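Local coordinates for putative amidohydrolase (Unidentified, PDB 3MKV), which probably acts as a zinc-dependent prolidase of the amidohydrolase superfamily, hydrolysing dipeptides that end in proline, at residues A[331-336]-A[395-400]; A[97-102]-A[410-415]; A[54-59]-A[385-390]; A[126-131]-A[404-409]; A[62-67]-A[357-362]. One frame throughout, in Å; residues are numbered along the deposited sequence.

Interaction 1: residues A[331-336]-A[395-400]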
# COMPACT_ATOMS: atom_id res chain seq x y z
N ALA A 331 12.65 -9.96 39.29
CA ALA A 331 11.83 -10.81 40.16
C ALA A 331 11.84 -12.28 39.75
O ALA A 331 11.52 -13.16 40.55
CB ALA A 331 10.42 -10.30 40.20
N GLN A 332 12.17 -12.53 38.48
CA GLN A 332 12.29 -13.90 38.01
C GLN A 332 13.08 -14.75 39.00
O GLN A 332 12.93 -15.97 39.03
CB GLN A 332 12.97 -13.94 36.64
CG GLN A 332 12.15 -13.29 35.54
CD GLN A 332 11.98 -14.19 34.32
OE1 GLN A 332 12.08 -15.41 34.43
NE2 GLN A 332 11.70 -13.59 33.17
N ARG A 333 13.93 -14.11 39.80
CA ARG A 333 14.77 -14.88 40.72
C ARG A 333 13.95 -15.57 41.83
O ARG A 333 14.46 -16.47 42.51
CB ARG A 333 15.82 -13.98 41.36
CG ARG A 333 15.51 -13.64 42.80
CD ARG A 333 14.88 -12.28 42.95
NE ARG A 333 15.87 -11.28 43.30
CZ ARG A 333 15.62 -10.19 44.03
NH1 ARG A 333 14.40 -9.98 44.52
NH2 ARG A 333 16.60 -9.33 44.29
N LEU A 334 12.69 -15.15 41.97
CA LEU A 334 11.83 -15.56 43.08
C LEU A 334 10.98 -16.79 42.78
O LEU A 334 10.22 -17.25 43.62
CB LEU A 334 10.91 -14.40 43.50
CG LEU A 334 11.59 -13.19 44.14
CD1 LEU A 334 10.71 -11.96 44.10
CD2 LEU A 334 12.01 -13.50 45.59
N GLN A 335 11.12 -17.31 41.57
CA GLN A 335 10.35 -18.47 41.15
C GLN A 335 10.08 -19.51 42.26
O GLN A 335 8.93 -19.88 42.51
CB GLN A 335 11.06 -19.14 39.97
CG GLN A 335 10.23 -20.13 39.20
CD GLN A 335 10.98 -20.63 37.99
OE1 GLN A 335 12.21 -20.59 37.96
NE2 GLN A 335 10.25 -21.10 36.98
N SER A 336 11.13 -19.99 42.92
CA SER A 336 10.95 -21.05 43.92
C SER A 336 10.07 -20.66 45.12
O SER A 336 9.60 -21.52 45.85
CB SER A 336 12.30 -21.55 44.40
OG SER A 336 13.04 -22.05 43.32
N LEU A 395 13.43 -23.87 48.12
CA LEU A 395 13.52 -22.41 48.06
C LEU A 395 14.89 -21.90 47.65
O LEU A 395 15.88 -22.63 47.73
CB LEU A 395 13.16 -21.77 49.41
CG LEU A 395 11.78 -22.02 50.00
CD1 LEU A 395 11.58 -21.15 51.25
CD2 LEU A 395 10.69 -21.77 48.96
N GLY A 396 14.92 -20.64 47.22
CA GLY A 396 16.14 -19.95 46.84
C GLY A 396 16.62 -20.24 45.43
O GLY A 396 15.84 -20.23 44.47
N GLN A 397 17.91 -20.51 45.32
CA GLN A 397 18.57 -20.56 44.04
C GLN A 397 19.23 -21.92 43.88
O GLN A 397 20.30 -22.04 43.28
CB GLN A 397 19.61 -19.44 43.97
CG GLN A 397 19.49 -18.54 42.76
CD GLN A 397 18.05 -18.14 42.43
OE1 GLN A 397 17.51 -18.55 41.39
NE2 GLN A 397 17.43 -17.35 43.29
N GLY A 398 18.59 -22.95 44.44
CA GLY A 398 19.10 -24.31 44.37
C GLY A 398 20.13 -24.68 45.43
O GLY A 398 20.95 -25.57 45.21
N GLU A 399 20.10 -24.02 46.58
CA GLU A 399 21.11 -24.26 47.62
C GLU A 399 21.09 -25.69 48.13
O GLU A 399 22.14 -26.28 48.41
CB GLU A 399 20.97 -23.29 48.80
CG GLU A 399 21.53 -21.89 48.54
CD GLU A 399 20.64 -21.08 47.61
OE1 GLU A 399 19.41 -21.34 47.56
OE2 GLU A 399 21.17 -20.18 46.92
N HIS A 400 19.90 -26.25 48.24
CA HIS A 400 19.75 -27.60 48.75
C HIS A 400 19.35 -28.53 47.63
O HIS A 400 18.56 -29.46 47.82
CB HIS A 400 18.70 -27.64 49.87
CG HIS A 400 18.96 -26.64 50.95
ND1 HIS A 400 20.04 -26.72 51.80
CD2 HIS A 400 18.27 -25.54 51.33
CE1 HIS A 400 20.01 -25.72 52.65
NE2 HIS A 400 18.94 -24.98 52.39
O HOH W 1 15.81 -23.22 44.40
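The flat amide of Q397 meets R333 at its edge, not over a face. Its NE2 donates to R333 O at 3.2 Å, and the N-H...O angle of 174° makes the bond nearly straight. The acceptor lies in the amide plane, while the donor is tilted only modestly from the plane of the R333 carbonyl. A bend at chi2 (43°) swings the amide back toward the 3-10 segment that includes R333. The other end of the same amide, OE1, accepts from R100 NH1, though this bond is modelled too short for its length to carry weight. Within 395-400, the carboxylate of E399 is also used at its edge. Its OE1 takes the backbone N of Q397 on the syn side at 2.8 Å, close to the carboxylate plane, which ties Q397 to its own loop.

S336 faces G396. Its OG lies 3.5 Å from G396 O, and a water bridges the two loops here. That water is 3.2 Å from S336 OG, accepts from G398 N at 2.8 Å, and gives a weak bond to G396 O. L395 sets its methyl CD2 against the carbonyl oxygen of S336, at 3.3 Å.

The contact joins the loop ahead of helix 337-343 to the loop between strands 380-383 and 403-406. It lies at the surface and is mostly polar. One direct bond and one water carry it. The straight NE2 bond to R333 O supports the modelled orientation of the Q397 amide and probably fixes its rotation. R100 on OE1 is consistent with that orientation.

Interaction 2: residues A[97-102]-A[410-415]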
# COMPACT_ATOMS: atom_id res chain seq x y z
N MET A 97 16.60 -20.97 35.90
CA MET A 97 15.37 -21.76 36.10
C MET A 97 15.79 -23.19 36.33
O MET A 97 15.32 -23.85 37.26
CB MET A 97 14.41 -21.68 34.91
CG MET A 97 13.79 -20.30 34.64
SD MET A 97 12.66 -20.28 33.22
CE MET A 97 11.86 -18.72 33.44
N LEU A 98 16.68 -23.67 35.46
CA LEU A 98 17.20 -25.02 35.53
C LEU A 98 17.92 -25.28 36.85
O LEU A 98 17.76 -26.35 37.46
CB LEU A 98 18.14 -25.27 34.35
CG LEU A 98 18.55 -26.71 34.10
CD1 LEU A 98 17.34 -27.66 34.05
CD2 LEU A 98 19.37 -26.80 32.79
N ARG A 99 18.70 -24.30 37.31
CA ARG A 99 19.42 -24.39 38.58
C ARG A 99 18.48 -24.54 39.77
O ARG A 99 18.84 -25.18 40.75
CB ARG A 99 20.33 -23.16 38.78
CG ARG A 99 21.30 -23.30 39.96
CD ARG A 99 22.13 -24.57 39.82
NE ARG A 99 22.80 -24.97 41.06
CZ ARG A 99 22.31 -25.86 41.92
NH1 ARG A 99 21.14 -26.46 41.68
NH2 ARG A 99 22.98 -26.16 43.03
N ARG A 100 17.30 -23.93 39.68
CA ARG A 100 16.26 -24.06 40.70
C ARG A 100 15.49 -25.39 40.59
O ARG A 100 14.50 -25.61 41.29
CB ARG A 100 15.27 -22.88 40.62
CG ARG A 100 15.90 -21.51 40.87
CD ARG A 100 14.85 -20.40 41.06
NE ARG A 100 14.35 -19.86 39.80
CZ ARG A 100 14.92 -18.85 39.14
NH1 ARG A 100 16.01 -18.27 39.61
NH2 ARG A 100 14.39 -18.42 38.00
N GLY A 101 15.93 -26.26 39.69
CA GLY A 101 15.31 -27.57 39.56
C GLY A 101 14.25 -27.70 38.48
O GLY A 101 13.71 -28.78 38.26
N PHE A 102 13.94 -26.61 37.79
CA PHE A 102 12.90 -26.66 36.78
C PHE A 102 13.43 -27.23 35.46
O PHE A 102 14.15 -26.56 34.72
CB PHE A 102 12.25 -25.29 36.60
CG PHE A 102 11.51 -24.83 37.82
CD1 PHE A 102 10.19 -25.20 38.02
CD2 PHE A 102 12.14 -24.05 38.79
CE1 PHE A 102 9.50 -24.79 39.15
CE2 PHE A 102 11.45 -23.64 39.93
CZ PHE A 102 10.12 -24.01 40.11
N LEU A 410 23.82 -34.44 33.42
CA LEU A 410 23.94 -33.64 34.62
C LEU A 410 24.30 -32.23 34.25
O LEU A 410 25.30 -31.98 33.58
CB LEU A 410 25.02 -34.21 35.54
CG LEU A 410 24.80 -35.63 36.07
CD1 LEU A 410 26.08 -36.22 36.65
CD2 LEU A 410 23.66 -35.67 37.10
N PHE A 411 23.48 -31.29 34.68
CA PHE A 411 23.75 -29.87 34.50
C PHE A 411 24.44 -29.34 35.74
O PHE A 411 25.19 -28.36 35.70
CB PHE A 411 22.43 -29.11 34.30
CG PHE A 411 22.52 -27.64 34.63
CD1 PHE A 411 21.90 -27.14 35.76
CD2 PHE A 411 23.24 -26.77 33.82
CE1 PHE A 411 21.98 -25.78 36.06
CE2 PHE A 411 23.33 -25.43 34.13
CZ PHE A 411 22.71 -24.93 35.25
N VAL A 412 24.17 -30.00 36.86
CA VAL A 412 24.68 -29.60 38.15
C VAL A 412 24.80 -30.81 39.05
O VAL A 412 23.80 -31.42 39.44
CB VAL A 412 23.76 -28.58 38.82
CG1 VAL A 412 23.91 -28.62 40.33
CG2 VAL A 412 24.05 -27.19 38.29
N ASN A 413 26.04 -31.18 39.38
CA ASN A 413 26.29 -32.28 40.30
C ASN A 413 27.37 -31.94 41.31
O ASN A 413 28.55 -32.22 41.09
CB ASN A 413 26.68 -33.53 39.52
CG ASN A 413 27.05 -34.67 40.43
OD1 ASN A 413 26.82 -34.62 41.64
ND2 ASN A 413 27.61 -35.73 39.85
N GLU A 414 26.99 -31.33 42.42
CA GLU A 414 27.96 -31.00 43.45
C GLU A 414 27.94 -32.00 44.59
O GLU A 414 27.97 -31.64 45.77
CB GLU A 414 27.76 -29.57 43.95
CG GLU A 414 26.37 -29.27 44.42
CD GLU A 414 26.11 -27.78 44.48
OE1 GLU A 414 25.38 -27.33 45.38
OE2 GLU A 414 26.67 -27.07 43.61
N LEU A 415 27.87 -33.28 44.22
CA LEU A 415 28.00 -34.37 45.17
C LEU A 415 29.37 -35.00 44.95
O LEU A 415 30.04 -35.40 45.90
CB LEU A 415 26.92 -35.42 44.92
CG LEU A 415 25.45 -35.02 45.07
CD1 LEU A 415 24.56 -36.16 44.62
CD2 LEU A 415 25.15 -34.63 46.51
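F411 and V412 form a classic beta bulge opposite V404, and they pack on L98 and R99 where helix 83-99 ends. A Schellman motif closes that helix, with G101 as its C-prime residue. F411 has two modelled conformers. In the one described, L98 CD2 lies over a face of the F411 ring, 3.9 Å from the centroid and 18° off the normal, a CH-pi contact.

R99 crosses V412 at about a right angle. CG1 of V412 sits over the centre of the guanidinium, 3.6 Å from R99 CZ, while CG2 touches R99 CD at 3.6 Å. A bend at chi2 (55°) brings the R99 chain across this valine. At the guanidinium edge, R99 NH2 forms a long salt bridge of 3.6 Å with E414 OE1. The carboxylate plane stands perpendicular to the guanidinium plane. The stronger partner of R99 is I401 O, which accepts from NH1.

The guanidinium thus has a methyl on one face and the E414 carboxylate at its edge, while NH1 bonds I401 O. Since E414 is exposed and its carboxylate is turned across the arginine, the ion pair probably adds little beyond general electrostatic attraction. Apolar packing does most of the joining.

Interaction 3: residues A[54-59]-A[385-390]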
# COMPACT_ATOMS: atom_id res chain seq x y z
N GLY A 54 21.64 -40.86 51.43
CA GLY A 54 20.35 -40.74 52.09
C GLY A 54 19.62 -39.44 51.82
O GLY A 54 18.84 -38.97 52.66
N LYS A 55 19.87 -38.84 50.66
CA LYS A 55 19.15 -37.64 50.25
C LYS A 55 17.96 -38.01 49.38
O LYS A 55 17.74 -39.19 49.08
CB LYS A 55 20.08 -36.67 49.52
CG LYS A 55 20.71 -35.64 50.43
CD LYS A 55 22.03 -35.13 49.89
CE LYS A 55 23.10 -36.19 49.98
NZ LYS A 55 24.40 -35.63 50.44
N THR A 56 17.18 -37.01 48.98
CA THR A 56 15.94 -37.27 48.25
C THR A 56 16.10 -37.18 46.73
O THR A 56 16.63 -36.21 46.18
CB THR A 56 14.81 -36.33 48.70
OG1 THR A 56 14.70 -36.37 50.13
CG2 THR A 56 13.49 -36.77 48.08
N ILE A 57 15.64 -38.23 46.06
CA ILE A 57 15.62 -38.24 44.62
C ILE A 57 14.18 -38.00 44.18
O ILE A 57 13.28 -38.80 44.48
CB ILE A 57 16.15 -39.57 44.07
CG1 ILE A 57 17.56 -39.83 44.60
CG2 ILE A 57 16.15 -39.58 42.54
CD1 ILE A 57 18.13 -41.18 44.23
N MET A 58 13.95 -36.89 43.49
CA MET A 58 12.61 -36.52 43.04
C MET A 58 12.59 -36.13 41.56
O MET A 58 13.63 -35.79 40.99
CB MET A 58 12.05 -35.37 43.90
CG MET A 58 12.78 -34.05 43.71
SD MET A 58 11.93 -32.65 44.44
CE MET A 58 10.44 -32.67 43.44
N PRO A 59 11.40 -36.15 40.95
CA PRO A 59 11.30 -35.81 39.52
C PRO A 59 11.62 -34.33 39.28
O PRO A 59 11.48 -33.51 40.19
CB PRO A 59 9.83 -36.08 39.18
CG PRO A 59 9.26 -36.79 40.38
CD PRO A 59 10.09 -36.44 41.55
N GLY A 385 16.95 -32.69 51.62
CA GLY A 385 15.78 -32.43 52.44
C GLY A 385 14.62 -33.29 51.99
O GLY A 385 14.75 -34.08 51.05
N ASN A 386 13.48 -33.15 52.67
CA ASN A 386 12.28 -33.93 52.34
C ASN A 386 11.05 -33.07 52.03
O ASN A 386 10.33 -32.65 52.94
CB ASN A 386 11.97 -34.93 53.45
CG ASN A 386 10.67 -35.67 53.21
OD1 ASN A 386 9.81 -35.21 52.45
ND2 ASN A 386 10.52 -36.82 53.84
N PRO A 387 10.81 -32.82 50.74
CA PRO A 387 9.81 -31.88 50.23
C PRO A 387 8.39 -32.23 50.67
O PRO A 387 7.54 -31.34 50.80
CB PRO A 387 9.93 -32.03 48.71
CG PRO A 387 11.27 -32.63 48.48
CD PRO A 387 11.53 -33.50 49.66
N LEU A 388 8.15 -33.52 50.89
CA LEU A 388 6.87 -34.01 51.40
C LEU A 388 6.61 -33.58 52.86
O LEU A 388 5.47 -33.50 53.29
CB LEU A 388 6.79 -35.53 51.25
CG LEU A 388 6.75 -35.96 49.78
CD1 LEU A 388 6.54 -37.46 49.62
CD2 LEU A 388 5.65 -35.18 49.05
N LYS A 389 7.68 -33.29 53.60
CA LYS A 389 7.55 -32.76 54.95
C LYS A 389 7.57 -31.24 54.91
O LYS A 389 6.75 -30.58 55.56
CB LYS A 389 8.68 -33.26 55.85
CG LYS A 389 8.27 -34.41 56.77
CD LYS A 389 9.03 -34.36 58.09
CE LYS A 389 8.94 -32.98 58.74
NZ LYS A 389 9.78 -32.86 59.97
N SER A 390 8.52 -30.70 54.16
CA SER A 390 8.67 -29.26 54.00
C SER A 390 9.18 -28.93 52.60
O SER A 390 9.83 -29.76 51.96
CB SER A 390 9.62 -28.69 55.06
OG SER A 390 9.44 -27.30 55.19
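T56 and G385 bring the two backbones closest, their CA atoms 6.4 Å apart. In the segment 54-59, T56 to P59 are in extended strand conformation. The segment 385-390 is irregular. G385 is almost fully stretched, and the chain then coils, with helical backbone angles at 387-389. N386 organises this coil. Its O accepts from both K389 N (2.8 Å) and S390 N (2.9 Å). Its side-chain OD1 also accepts from K389 N, which approaches from above the amide plane, and this makes an Asx motif.

Across the contact, T56 OG1 donates to G385 O. The modelled length of 2.5 Å is very short and should not be taken literally. T56 places its hydroxyl beside its own backbone N (chi1 -51°), with the methyl CG2 anti to that N. The two branches therefore serve different partners. OG1 takes the carbonyl, and CG2 lies 4.1 Å from P387 CD. Further along the strand, M58 curls at chi3 (-63°) and sets its SD 4.1 Å from P387 CG. The proline thus rests against two residues of the same strand face, both of which point toward it. L21 also covers T56 and N386.

Strand 56-63 pairs antiparallel with strand 380-383, and T56 bonds through its backbone to V383. The loop starting at G385 leaves that neighbouring strand and folds back over the T56 and M58 side. The arrangement is consistent with the small beta domain of amidohydrolases, where strands from both chain ends meet beside the TIM barrel.

Interaction 4: residues A[126-131]-A[404-409]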
# COMPACT_ATOMS: atom_id res chain seq x y z
N GLY A 126 19.06 -24.80 29.57
CA GLY A 126 17.86 -24.34 30.24
C GLY A 126 16.83 -25.43 30.33
O GLY A 126 17.07 -26.57 29.96
N PRO A 127 15.64 -25.06 30.81
CA PRO A 127 14.57 -26.03 30.91
C PRO A 127 14.12 -26.45 29.51
O PRO A 127 14.25 -25.68 28.56
CB PRO A 127 13.44 -25.26 31.60
CG PRO A 127 14.06 -24.01 32.12
CD PRO A 127 15.24 -23.72 31.26
N ARG A 128 13.62 -27.67 29.37
CA ARG A 128 12.92 -28.06 28.17
C ARG A 128 11.77 -27.08 28.01
O ARG A 128 11.11 -26.73 29.00
CB ARG A 128 12.40 -29.49 28.32
CG ARG A 128 11.42 -29.90 27.25
CD ARG A 128 10.91 -31.30 27.50
NE ARG A 128 11.99 -32.27 27.64
CZ ARG A 128 12.54 -32.60 28.80
NH1 ARG A 128 12.12 -32.03 29.92
NH2 ARG A 128 13.51 -33.51 28.84
N LEU A 129 11.54 -26.62 26.79
CA LEU A 129 10.61 -25.50 26.56
C LEU A 129 9.35 -25.92 25.83
O LEU A 129 9.41 -26.48 24.74
CB LEU A 129 11.29 -24.38 25.78
CG LEU A 129 12.37 -23.52 26.44
CD1 LEU A 129 12.73 -22.36 25.52
CD2 LEU A 129 11.92 -22.99 27.79
N PHE A 130 8.20 -25.65 26.43
CA PHE A 130 6.93 -25.76 25.73
C PHE A 130 6.41 -24.35 25.50
O PHE A 130 5.90 -23.70 26.42
CB PHE A 130 5.92 -26.56 26.55
CG PHE A 130 6.11 -28.05 26.46
CD1 PHE A 130 7.13 -28.67 27.18
CD2 PHE A 130 5.28 -28.82 25.68
CE1 PHE A 130 7.30 -30.04 27.11
CE2 PHE A 130 5.45 -30.19 25.60
CZ PHE A 130 6.46 -30.80 26.32
N VAL A 131 6.55 -23.88 24.26
CA VAL A 131 6.35 -22.47 23.94
C VAL A 131 4.98 -22.15 23.31
O VAL A 131 4.39 -22.97 22.59
CB VAL A 131 7.48 -21.96 23.02
CG1 VAL A 131 8.85 -22.26 23.66
CG2 VAL A 131 7.38 -22.60 21.66
N VAL A 404 21.14 -31.81 39.44
CA VAL A 404 20.07 -31.53 38.49
C VAL A 404 20.33 -32.23 37.15
O VAL A 404 21.29 -31.93 36.46
CB VAL A 404 19.90 -30.02 38.24
CG1 VAL A 404 18.80 -29.78 37.19
CG2 VAL A 404 19.59 -29.28 39.54
N MET A 405 19.45 -33.16 36.80
CA MET A 405 19.60 -33.97 35.60
C MET A 405 18.45 -33.70 34.64
O MET A 405 17.29 -33.84 35.02
CB MET A 405 19.64 -35.47 35.98
CG MET A 405 19.85 -36.43 34.81
SD MET A 405 20.12 -38.17 35.27
CE MET A 405 18.52 -38.89 35.01
N LYS A 406 18.77 -33.34 33.40
CA LYS A 406 17.78 -33.15 32.36
C LYS A 406 18.15 -33.99 31.17
O LYS A 406 19.26 -33.89 30.71
CB LYS A 406 17.66 -31.67 31.97
CG LYS A 406 17.04 -31.41 30.60
CD LYS A 406 17.33 -29.99 30.13
CE LYS A 406 17.15 -29.83 28.64
NZ LYS A 406 17.50 -28.46 28.19
N ASP A 407 17.22 -34.79 30.65
CA ASP A 407 17.49 -35.66 29.51
C ASP A 407 18.69 -36.58 29.75
O ASP A 407 19.48 -36.82 28.83
CB ASP A 407 17.74 -34.83 28.24
CG ASP A 407 16.46 -34.25 27.65
OD1 ASP A 407 16.48 -33.06 27.26
OD2 ASP A 407 15.45 -34.98 27.58
N GLY A 408 18.82 -37.08 30.98
CA GLY A 408 19.90 -38.01 31.30
C GLY A 408 21.31 -37.41 31.33
O GLY A 408 22.30 -38.14 31.29
N ARG A 409 21.40 -36.08 31.38
CA ARG A 409 22.69 -35.42 31.52
C ARG A 409 22.66 -34.58 32.78
O ARG A 409 21.62 -34.08 33.17
CB ARG A 409 23.02 -34.54 30.31
CG ARG A 409 22.76 -35.20 28.96
CD ARG A 409 23.40 -34.44 27.81
NE ARG A 409 24.83 -34.71 27.70
CZ ARG A 409 25.53 -34.61 26.57
NH1 ARG A 409 24.93 -34.25 25.44
NH2 ARG A 409 26.83 -34.88 26.57
O HOH W 2 13.59 -33.40 25.71
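K406 and R128 reach across the contact in opposite directions, each to a polar atom of the other segment. The K406 end is tight. Its extended chain carries NZ to G126 O at 2.6 Å, and the donor sits 24° from the carbonyl plane. CD of K406 also rests 3.4 Å from G126 O, so the buried glycine carbonyl is met by both the methylene chain and the ammonium group. Two conformers of this lysine were modelled, and this account holds for one of them.

R128 is tight at its guanidinium too. NH2 bonds D407 OD2 at 2.7 Å as part of a salt bridge. The carboxylate oxygen lies near the guanidinium plane, but it is approached from above its own plane, the two planes being 86° apart. The N-H...O angle is also well short of straight, at 131°. D379 takes NH1 in a second salt bridge and also accepts from D407 N, and T104 adds a bond to NH1.

D407 and G408 form the middle of a type I' turn that links strands 403-406 and 409-413 as a beta hairpin. R128 begins strand 128-131, which lies parallel to strand 102-107. The hairpin tip therefore docks on the start of strand 128-131, a strand of the barrel.

The looser side is hydrated. D407 is partly exposed, and a water accepts from R128 NE at 2.7 Å and donates to D407 OD2 at 3.1 Å. This bridges the pair at the guanidinium edge beside the direct bond.

Interaction 5: residues A[62-67]-A[357-362]. With ZN (zinc ion), chain I.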
# COMPACT_ATOMS: atom_id res chain seq x y z
N ILE A 62 8.26 -28.74 37.12
CA ILE A 62 7.66 -28.16 35.92
C ILE A 62 6.97 -26.83 36.26
O ILE A 62 6.14 -26.77 37.16
CB ILE A 62 6.63 -29.15 35.31
CG1 ILE A 62 7.27 -30.52 35.10
CG2 ILE A 62 6.03 -28.59 34.01
CD1 ILE A 62 6.38 -31.54 34.41
N ASP A 63 7.32 -25.77 35.54
CA ASP A 63 6.59 -24.50 35.69
C ASP A 63 5.77 -24.17 34.44
O ASP A 63 6.31 -24.05 33.33
CB ASP A 63 7.54 -23.34 36.04
CG ASP A 63 6.79 -22.06 36.36
OD1 ASP A 63 5.65 -21.90 35.87
OD2 ASP A 63 7.33 -21.21 37.10
N LEU A 64 4.46 -24.03 34.64
CA LEU A 64 3.50 -23.96 33.54
C LEU A 64 3.25 -22.55 33.04
O LEU A 64 2.48 -22.35 32.11
CB LEU A 64 2.17 -24.60 33.95
CG LEU A 64 2.06 -26.12 33.98
CD1 LEU A 64 0.63 -26.54 34.35
CD2 LEU A 64 2.46 -26.70 32.62
N HIS A 65 3.90 -21.57 33.65
CA HIS A 65 3.68 -20.19 33.26
C HIS A 65 4.90 -19.30 33.49
O HIS A 65 5.03 -18.66 34.51
CB HIS A 65 2.45 -19.60 33.96
CG HIS A 65 1.92 -18.37 33.30
ND1 HIS A 65 0.63 -18.28 32.83
CD2 HIS A 65 2.50 -17.18 33.02
CE1 HIS A 65 0.44 -17.09 32.28
NE2 HIS A 65 1.56 -16.40 32.39
N VAL A 66 5.80 -19.27 32.52
CA VAL A 66 6.92 -18.35 32.59
C VAL A 66 6.94 -17.49 31.33
O VAL A 66 6.30 -17.81 30.33
CB VAL A 66 8.29 -19.10 32.73
CG1 VAL A 66 8.29 -19.98 33.97
CG2 VAL A 66 8.58 -19.95 31.51
N HIS A 67 7.67 -16.39 31.41
CA HIS A 67 8.03 -15.62 30.24
C HIS A 67 9.54 -15.46 30.20
O HIS A 67 10.13 -14.70 30.95
CB HIS A 67 7.34 -14.26 30.26
CG HIS A 67 5.84 -14.36 30.27
ND1 HIS A 67 5.11 -14.66 29.14
CD2 HIS A 67 4.95 -14.21 31.27
CE1 HIS A 67 3.83 -14.69 29.45
NE2 HIS A 67 3.70 -14.42 30.74
N ILE A 357 3.23 -34.17 38.50
CA ILE A 357 2.29 -35.00 37.76
C ILE A 357 1.10 -34.21 37.21
O ILE A 357 0.59 -34.54 36.14
CB ILE A 357 1.77 -36.21 38.58
CG1 ILE A 357 1.21 -35.77 39.93
CG2 ILE A 357 2.87 -37.26 38.74
CD1 ILE A 357 0.51 -36.90 40.66
N VAL A 358 0.66 -33.19 37.93
CA VAL A 358 -0.44 -32.38 37.47
C VAL A 358 -0.00 -31.57 36.26
O VAL A 358 -0.65 -31.58 35.21
CB VAL A 358 -0.96 -31.43 38.57
CG1 VAL A 358 -2.17 -30.65 38.06
CG2 VAL A 358 -1.33 -32.21 39.84
N SER A 359 1.12 -30.87 36.42
CA SER A 359 1.69 -30.10 35.32
C SER A 359 2.00 -30.97 34.11
O SER A 359 1.76 -30.57 32.97
CB SER A 359 2.95 -29.37 35.79
OG SER A 359 2.60 -28.28 36.62
N ALA A 360 2.53 -32.17 34.34
CA ALA A 360 2.83 -33.10 33.26
C ALA A 360 1.55 -33.46 32.50
O ALA A 360 1.55 -33.68 31.29
CB ALA A 360 3.48 -34.35 33.81
N GLU A 361 0.45 -33.51 33.24
CA GLU A 361 -0.84 -33.83 32.66
C GLU A 361 -1.23 -32.70 31.71
O GLU A 361 -1.64 -32.93 30.57
CB GLU A 361 -1.87 -34.01 33.76
CG GLU A 361 -2.81 -35.18 33.56
CD GLU A 361 -3.94 -35.23 34.60
OE1 GLU A 361 -3.71 -34.79 35.75
OE2 GLU A 361 -5.04 -35.71 34.26
N VAL A 362 -1.10 -31.47 32.20
CA VAL A 362 -1.36 -30.29 31.39
C VAL A 362 -0.61 -30.29 30.06
O VAL A 362 -1.09 -29.74 29.07
CB VAL A 362 -1.00 -29.00 32.15
CG1 VAL A 362 -1.07 -27.79 31.22
CG2 VAL A 362 -1.90 -28.82 33.36
ZN ZN I . 2.04 -14.45 31.99
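L64 and V362 reach toward each other tip to tip, with L64 CD1 3.5 Å from V362 CG2. CG of L64 also lies 3.5 Å from S359 OG; that hydroxyl donates to S354 O within its own helix. I62, two residues earlier, points the same way. Its CG2 meets S359 CB at 3.6 Å, and its CD1 reaches on to A360 CB at 4.1 Å. The two branches of I62 divide the work. CG2 is anti to the backbone N and touches the serine, while the CG1 branch (chi1 -52°) extends CD1 over the alanine. S359 meets both strand residues: its CB takes I62 and its OG lies against L64.

D63 turns its side chain away from the helix. Its OD1 accepts from H65 N at 2.8 Å, an Asx turn at the corner where the strand direction changes. H65 and H67 lie past that corner and bind a zinc ion through NE2, at 2.0 Å from H65 and 2.1 Å from H67. D326 and the carboxylated K193 complete this site. The paired histidines are the HxH motif of the amidohydrolase barrel.

The end of helix 348-362 packs on the I62 and L64 side of the strand, where V362 also meets R106 of strand 102-107 and Y272 of strand 272-274. L64 also touches V274 of strand 272-274, and D63 bonds through its backbone to strand 102-107.

Overall arrangement
Strand 56-63 joins interactions 3 and 5, whose centres are about 20 Å apart. One lies in the beta domain and the other leads to the zinc ligands. Interaction 1 touches interaction 5: Q332 NE2 is 2.9 Å from H67 O, and Q335 NE2 is 2.9 Å from D63 OD2. R100 of interaction 2 in turn contacts Q335 and Q397 of interaction 1, with R100 NE 2.9 Å from Q335 OE1. Interactions 2 and 4 share the hairpin of strands 403-406 and 409-413, and their centres are about 10 Å apart. Interaction 4 lies about 13 Å from interaction 5 between centres and does not touch it.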